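Local atomic coordinates of lambda phage protein with carbohydrate-binding module (Shewanella oneidensis, PDB entry 2A5Z), a protein that is of unknown function, but binds magnesium and has a jelly-roll fold with a carbohydrate-binding module, which suggests that it may bind carbohydrate. Residues Y53-H58 / G89-V94; V122-P127 / S242-D247. All blocks are in the same frame, centred on the assembly; numbering follows the deposited sequence.

How the contacts relate
From the N terminus, the chain runs up strand 48-53 into the loop 53-58. Contact 1 fastens that loop to 89-94, closing a loop of 30 residues. Contact 2 follows in series, neither nested nor crossed: 122-127 pairs with 242-247 and closes a much longer excursion of 114 residues. The two meet because 242-247 also runs beside 89-94, where Q91 N lies 2.8 Å from I246 O and I93 O 2.8 Å from L243 N, both probable hydrogen bonds. One magnesium ion joins them, taking D54 and G89 from contact 1 and D247 from contact 2, with F88 completing the site. It therefore ties the edge strand 48-53 to its neighbour 245-254 and to the corner at G89.

Contact 1 (Y53-H58 / G89-V94); sequences YDFMMH and GVQPIV. With MG (magnesium ion), chain F.
The magnesium site is where 53-58 and 89-94 meet, with D54 and G89 holding the same ion. D54 chelates it through its backbone O and its carboxylate OD1, while G89 gives its carbonyl O; each of the three oxygens sits 2.2 Å from the magnesium. D54 OD1 and G89 O approach from nearly opposite sides, and D54 O comes in at roughly a right angle to both. F88 O and the O and OD1 of D247 bring the ligands to six. The ion draws D54 O and G89 O to 2.9 Å of each other. G89 has no side chain, which leaves room beside its CA for D54 O, F55 O and M56 N. M56 CA lies 4.1 Å from G89 CA.

Away from the metal, the side-chain contact is a single apolar touch, F55 CD1 on Q91 CB at 3.7 Å. With F55 CG anti to its own carbonyl carbon (chi1 -65°), one ring face also receives Y53 CD2, 3.6 Å above the plane. The turn is pinned further by M57 N, which donates to Y53 OH at 3.1 Å. D54 OD2, which does not bind the metal, forms a salt bridge with R259 of the second subunit and accepts a hydrogen bond from A45 N of that subunit. Ion and arginine together would probably favour a charged carboxylate, and the all-oxygen shell suits a hard cation such as magnesium.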
loop_
_atom_site.group_PDB
_atom_site.type_symbol
_atom_site.label_atom_id
_atom_site.label_comp_id
_atom_site.label_asym_id
_atom_site.label_seq_id
_atom_site.Cartn_x
_atom_site.Cartn_y
_atom_site.Cartn_z
ATOM N N TYR C 53 -8.144 7.767 0.575
ATOM C CA TYR C 53 -7.757 7.329 -0.758
ATOM C C TYR C 53 -8.421 8.211 -1.818
ATOM O O TYR C 53 -9.594 8.545 -1.704
ATOM C CB TYR C 53 -8.042 5.835 -0.968
ATOM C CG TYR C 53 -7.605 5.358 -2.336
ATOM C CD1 TYR C 53 -6.280 5.528 -2.762
ATOM C CD2 TYR C 53 -8.519 4.778 -3.219
ATOM C CE1 TYR C 53 -5.877 5.122 -4.027
ATOM C CE2 TYR C 53 -8.122 4.365 -4.483
ATOM C CZ TYR C 53 -6.798 4.542 -4.872
ATOM O OH TYR C 53 -6.406 4.151 -6.117
ATOM N N ASP C 54 -7.644 8.600 -2.832
ATOM C CA ASP C 54 -8.060 9.592 -3.822
ATOM C C ASP C 54 -8.308 8.988 -5.213
ATOM O O ASP C 54 -8.444 9.719 -6.186
ATOM C CB ASP C 54 -7.004 10.715 -3.915
ATOM C CG ASP C 54 -7.604 12.083 -4.247
ATOM O OD1 ASP C 54 -8.804 12.177 -4.558
ATOM O OD2 ASP C 54 -6.871 13.098 -4.188
ATOM N N PHE C 55 -8.324 7.662 -5.307
ATOM C CA PHE C 55 -8.746 6.954 -6.528
ATOM C C PHE C 55 -7.998 7.335 -7.807
ATOM O O PHE C 55 -8.608 7.545 -8.848
ATOM C CB PHE C 55 -10.276 7.049 -6.696
ATOM C CG PHE C 55 -11.025 6.342 -5.612
ATOM C CD1 PHE C 55 -11.403 5.010 -5.767
ATOM C CD2 PHE C 55 -11.306 6.991 -4.409
ATOM C CE1 PHE C 55 -12.080 4.339 -4.749
ATOM C CE2 PHE C 55 -11.975 6.336 -3.383
ATOM C CZ PHE C 55 -12.365 5.005 -3.548
HETATM N N MSE C 56 -6.670 7.393 -7.719
HETATM C CA MSE C 56 -5.824 7.680 -8.880
HETATM C C MSE C 56 -5.115 6.441 -9.431
HETATM O O MSE C 56 -4.604 6.476 -10.547
HETATM C CB MSE C 56 -4.808 8.802 -8.565
HETATM C CG MSE C 56 -3.526 8.342 -7.844
HETATM SE SE MSE C 56 -3.712 7.905 -6.099
HETATM C CE MSE C 56 -3.596 9.513 -5.345
HETATM N N MSE C 57 -5.087 5.357 -8.648
HETATM C CA MSE C 57 -4.364 4.138 -9.031
HETATM C C MSE C 57 -5.116 3.319 -10.083
HETATM O O MSE C 57 -6.353 3.324 -10.135
HETATM C CB MSE C 57 -4.070 3.238 -7.814
HETATM C CG MSE C 57 -3.337 3.899 -6.638
HETATM SE SE MSE C 57 -3.073 2.754 -5.236
HETATM C CE MSE C 57 -2.125 1.494 -6.083
ATOM N N HIS C 58 -4.346 2.640 -10.931
ATOM C CA HIS C 58 -4.846 1.602 -11.836
ATOM C C HIS C 58 -5.614 0.599 -10.962
ATOM O O HIS C 58 -5.080 0.126 -9.952
ATOM C CB HIS C 58 -3.631 0.958 -12.518
ATOM C CG HIS C 58 -3.953 -0.085 -13.545
ATOM N ND1 HIS C 58 -4.779 0.151 -14.624
ATOM C CD2 HIS C 58 -3.500 -1.355 -13.690
ATOM C CE1 HIS C 58 -4.840 -0.936 -15.375
ATOM N NE2 HIS C 58 -4.068 -1.862 -14.833
ATOM N N GLY C 89 -8.425 12.036 -9.749
ATOM C CA GLY C 89 -8.594 10.603 -9.581
ATOM C C GLY C 89 -10.037 10.276 -9.256
ATOM O O GLY C 89 -10.480 10.462 -8.139
ATOM N N VAL C 90 -10.779 9.807 -10.245
ATOM C CA VAL C 90 -12.197 9.499 -10.075
ATOM C C VAL C 90 -12.445 8.091 -10.602
ATOM O O VAL C 90 -12.027 7.771 -11.714
ATOM C CB VAL C 90 -13.098 10.503 -10.854
ATOM C CG1 VAL C 90 -14.588 10.097 -10.774
ATOM C CG2 VAL C 90 -12.896 11.941 -10.343
ATOM N N GLN C 91 -13.115 7.263 -9.798
ATOM C CA GLN C 91 -13.483 5.910 -10.200
ATOM C C GLN C 91 -14.975 5.845 -10.546
ATOM O O GLN C 91 -15.818 5.820 -9.640
ATOM C CB GLN C 91 -13.143 4.903 -9.083
ATOM C CG GLN C 91 -13.544 3.457 -9.369
ATOM C CD GLN C 91 -12.808 2.863 -10.544
ATOM O OE1 GLN C 91 -13.302 2.882 -11.672
ATOM N NE2 GLN C 91 -11.617 2.347 -10.299
ATOM N N PRO C 92 -15.303 5.845 -11.858
ATOM C CA PRO C 92 -16.678 5.626 -12.295
ATOM C C PRO C 92 -17.006 4.140 -12.253
ATOM O O PRO C 92 -16.117 3.294 -12.456
ATOM C CB PRO C 92 -16.682 6.135 -13.743
ATOM C CG PRO C 92 -15.333 6.757 -13.961
ATOM C CD PRO C 92 -14.420 6.068 -13.009
ATOM N N ILE C 93 -18.273 3.828 -11.996
ATOM C CA ILE C 93 -18.690 2.452 -11.718
ATOM C C ILE C 93 -19.957 2.128 -12.519
ATOM O O ILE C 93 -20.894 2.927 -12.564
ATOM C CB ILE C 93 -18.887 2.234 -10.175
ATOM C CG1 ILE C 93 -17.580 2.527 -9.420
ATOM C CG2 ILE C 93 -19.363 0.816 -9.857
ATOM C CD1 ILE C 93 -17.764 2.951 -7.961
ATOM N N VAL C 94 -19.966 0.966 -13.172
ATOM C CA VAL C 94 -21.086 0.561 -14.027
ATOM C C VAL C 94 -21.551 -0.861 -13.674
ATOM O O VAL C 94 -20.741 -1.735 -13.337
ATOM C CB VAL C 94 -20.729 0.727 -15.541
ATOM C CG1 VAL C 94 -21.770 0.097 -16.454
ATOM C CG2 VAL C 94 -20.579 2.195 -15.893
HETATM MG MG MG F . -9.817 11.387 -6.298
#

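Contact 2 (V122-P127 / S242-D247). With MG (magnesium ion), chain F.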
loop_
_atom_site.group_PDB
_atom_site.type_symbol
_atom_site.label_atom_id
_atom_site.label_comp_id
_atom_site.label_asym_id
_atom_site.label_seq_id
_atom_site.Cartn_x
_atom_site.Cartn_y
_atom_site.Cartn_z
ATOM N N VAL C 122 -16.932 11.539 2.087
ATOM C CA VAL C 122 -16.924 10.983 0.730
ATOM C C VAL C 122 -17.255 12.062 -0.307
ATOM O O VAL C 122 -18.273 12.755 -0.194
ATOM C CB VAL C 122 -17.953 9.819 0.559
ATOM C CG1 VAL C 122 -17.909 9.272 -0.873
ATOM C CG2 VAL C 122 -17.685 8.692 1.538
ATOM N N TYR C 123 -16.390 12.195 -1.306
ATOM C CA TYR C 123 -16.622 13.081 -2.432
ATOM C C TYR C 123 -17.058 12.207 -3.594
ATOM O O TYR C 123 -16.296 11.333 -4.043
ATOM C CB TYR C 123 -15.347 13.856 -2.788
ATOM C CG TYR C 123 -14.874 14.793 -1.690
ATOM C CD1 TYR C 123 -14.955 16.182 -1.845
ATOM C CD2 TYR C 123 -14.355 14.294 -0.497
ATOM C CE1 TYR C 123 -14.507 17.049 -0.834
ATOM C CE2 TYR C 123 -13.917 15.147 0.523
ATOM C CZ TYR C 123 -14.006 16.522 0.348
ATOM O OH TYR C 123 -13.578 17.365 1.357
ATOM N N PHE C 124 -18.281 12.432 -4.073
ATOM C CA PHE C 124 -18.900 11.533 -5.044
ATOM C C PHE C 124 -19.727 12.269 -6.082
ATOM O O PHE C 124 -20.235 13.368 -5.824
ATOM C CB PHE C 124 -19.754 10.460 -4.337
ATOM C CG PHE C 124 -20.984 10.998 -3.644
ATOM C CD1 PHE C 124 -22.218 11.029 -4.301
ATOM C CD2 PHE C 124 -20.919 11.454 -2.331
ATOM C CE1 PHE C 124 -23.352 11.508 -3.667
ATOM C CE2 PHE C 124 -22.056 11.952 -1.691
ATOM C CZ PHE C 124 -23.275 11.968 -2.363
ATOM N N LYS C 125 -19.863 11.647 -7.254
ATOM C CA LYS C 125 -20.611 12.234 -8.361
ATOM C C LYS C 125 -21.774 11.337 -8.741
ATOM O O LYS C 125 -21.600 10.134 -8.982
ATOM C CB LYS C 125 -19.703 12.453 -9.582
ATOM C CG LYS C 125 -20.362 13.263 -10.713
ATOM C CD LYS C 125 -19.429 13.498 -11.891
ATOM C CE LYS C 125 -20.094 14.441 -12.909
ATOM N NZ LYS C 125 -19.286 14.652 -14.137
ATOM N N THR C 126 -22.963 11.928 -8.811
ATOM C CA THR C 126 -24.130 11.206 -9.295
ATOM C C THR C 126 -23.944 10.799 -10.768
ATOM O O THR C 126 -23.244 11.487 -11.518
ATOM C CB THR C 126 -25.423 12.007 -9.093
ATOM O OG1 THR C 126 -25.263 13.332 -9.615
ATOM C CG2 THR C 126 -25.758 12.076 -7.608
ATOM N N PRO C 127 -24.538 9.656 -11.173
ATOM C CA PRO C 127 -24.465 9.219 -12.571
ATOM C C PRO C 127 -25.187 10.199 -13.512
ATOM O O PRO C 127 -25.923 11.074 -13.041
ATOM C CB PRO C 127 -25.177 7.858 -12.551
ATOM C CG PRO C 127 -26.032 7.864 -11.338
ATOM C CD PRO C 127 -25.319 8.718 -10.338
ATOM N N SER C 242 -25.062 3.151 -14.990
ATOM C CA SER C 242 -24.071 3.892 -14.208
ATOM C C SER C 242 -24.474 3.933 -12.739
ATOM O O SER C 242 -25.657 4.122 -12.411
ATOM C CB SER C 242 -23.893 5.320 -14.732
ATOM O OG SER C 242 -23.259 5.342 -16.001
ATOM N N LEU C 243 -23.493 3.724 -11.867
ATOM C CA LEU C 243 -23.678 3.888 -10.422
ATOM C C LEU C 243 -22.974 5.173 -9.998
ATOM O O LEU C 243 -22.594 5.978 -10.850
ATOM C CB LEU C 243 -23.152 2.654 -9.662
ATOM C CG LEU C 243 -23.743 1.297 -10.107
ATOM C CD1 LEU C 243 -23.270 0.161 -9.211
ATOM C CD2 LEU C 243 -25.271 1.325 -10.171
ATOM N N ILE C 244 -22.788 5.378 -8.701
ATOM C CA ILE C 244 -22.180 6.619 -8.237
ATOM C C ILE C 244 -20.639 6.554 -8.342
ATOM O O ILE C 244 -20.026 5.574 -7.933
ATOM C CB ILE C 244 -22.748 7.016 -6.834
ATOM C CG1 ILE C 244 -24.192 7.545 -7.012
ATOM C CG2 ILE C 244 -21.841 8.022 -6.116
ATOM C CD1 ILE C 244 -24.927 7.958 -5.731
ATOM N N SER C 245 -20.035 7.584 -8.934
ATOM C CA SER C 245 -18.577 7.674 -9.074
ATOM C C SER C 245 -17.949 8.179 -7.786
ATOM O O SER C 245 -18.564 8.949 -7.064
ATOM C CB SER C 245 -18.201 8.610 -10.225
ATOM O OG SER C 245 -18.809 8.196 -11.437
ATOM N N ILE C 246 -16.724 7.749 -7.497
ATOM C CA ILE C 246 -16.028 8.209 -6.281
ATOM C C ILE C 246 -14.670 8.860 -6.590
ATOM O O ILE C 246 -13.850 8.316 -7.346
ATOM C CB ILE C 246 -15.938 7.110 -5.174
ATOM C CG1 ILE C 246 -15.300 7.670 -3.881
ATOM C CG2 ILE C 246 -15.249 5.833 -5.705
ATOM C CD1 ILE C 246 -15.596 6.861 -2.623
ATOM N N ASP C 247 -14.485 10.044 -6.006
ATOM C CA ASP C 247 -13.266 10.834 -6.112
ATOM C C ASP C 247 -12.367 10.544 -4.900
ATOM O O ASP C 247 -11.182 10.289 -5.040
ATOM C CB ASP C 247 -13.651 12.327 -6.148
ATOM C CG ASP C 247 -12.450 13.275 -6.098
ATOM O OD1 ASP C 247 -11.352 12.893 -6.525
ATOM O OD2 ASP C 247 -12.610 14.433 -5.646
HETATM MG MG MG F . -9.817 11.387 -6.298
#
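Three backbone hydrogen bonds join segments 122-127 and 242-247, which run antiparallel. K125 and S245 form a hydrogen-bonded pair, K125 N giving to S245 O and S245 N to K125 O, each at 3.0 Å. Further along, D247 N reaches Y123 O at 3.0 Å with an N-H...O angle of 164°. F124 and I246 make the non-hydrogen-bonded pair between them.

Apolar contacts gather beside F124 and I246. I244 CG2 meets F124 CD1 at 3.5 Å, slanting past the ring. Its other branch, CG1, lies 3.7 Å from P127 CD, so the two branches touch the ring and the proline separately. V122 CG1 and I246 CD1 touch at 3.8 Å, their side chains crossing at about a right angle. F230 packs against V122, I244 and I246.

On the face of S245, K125 runs extended to a salt bridge with E84. D247 CG, anti to the backbone N (chi1 173°), sits beside its own carbonyl, where OD1 and O grip the same magnesium, each at 2.2 Å. H87 ND1 of the same chain hydrogen-bonds D247 OD2, and R259 of the second subunit forms a salt bridge with it.

This is central-strand pairing in an antiparallel jelly-roll sheet, ending at D247, where the chain turns a corner and supplies two magnesium ligands.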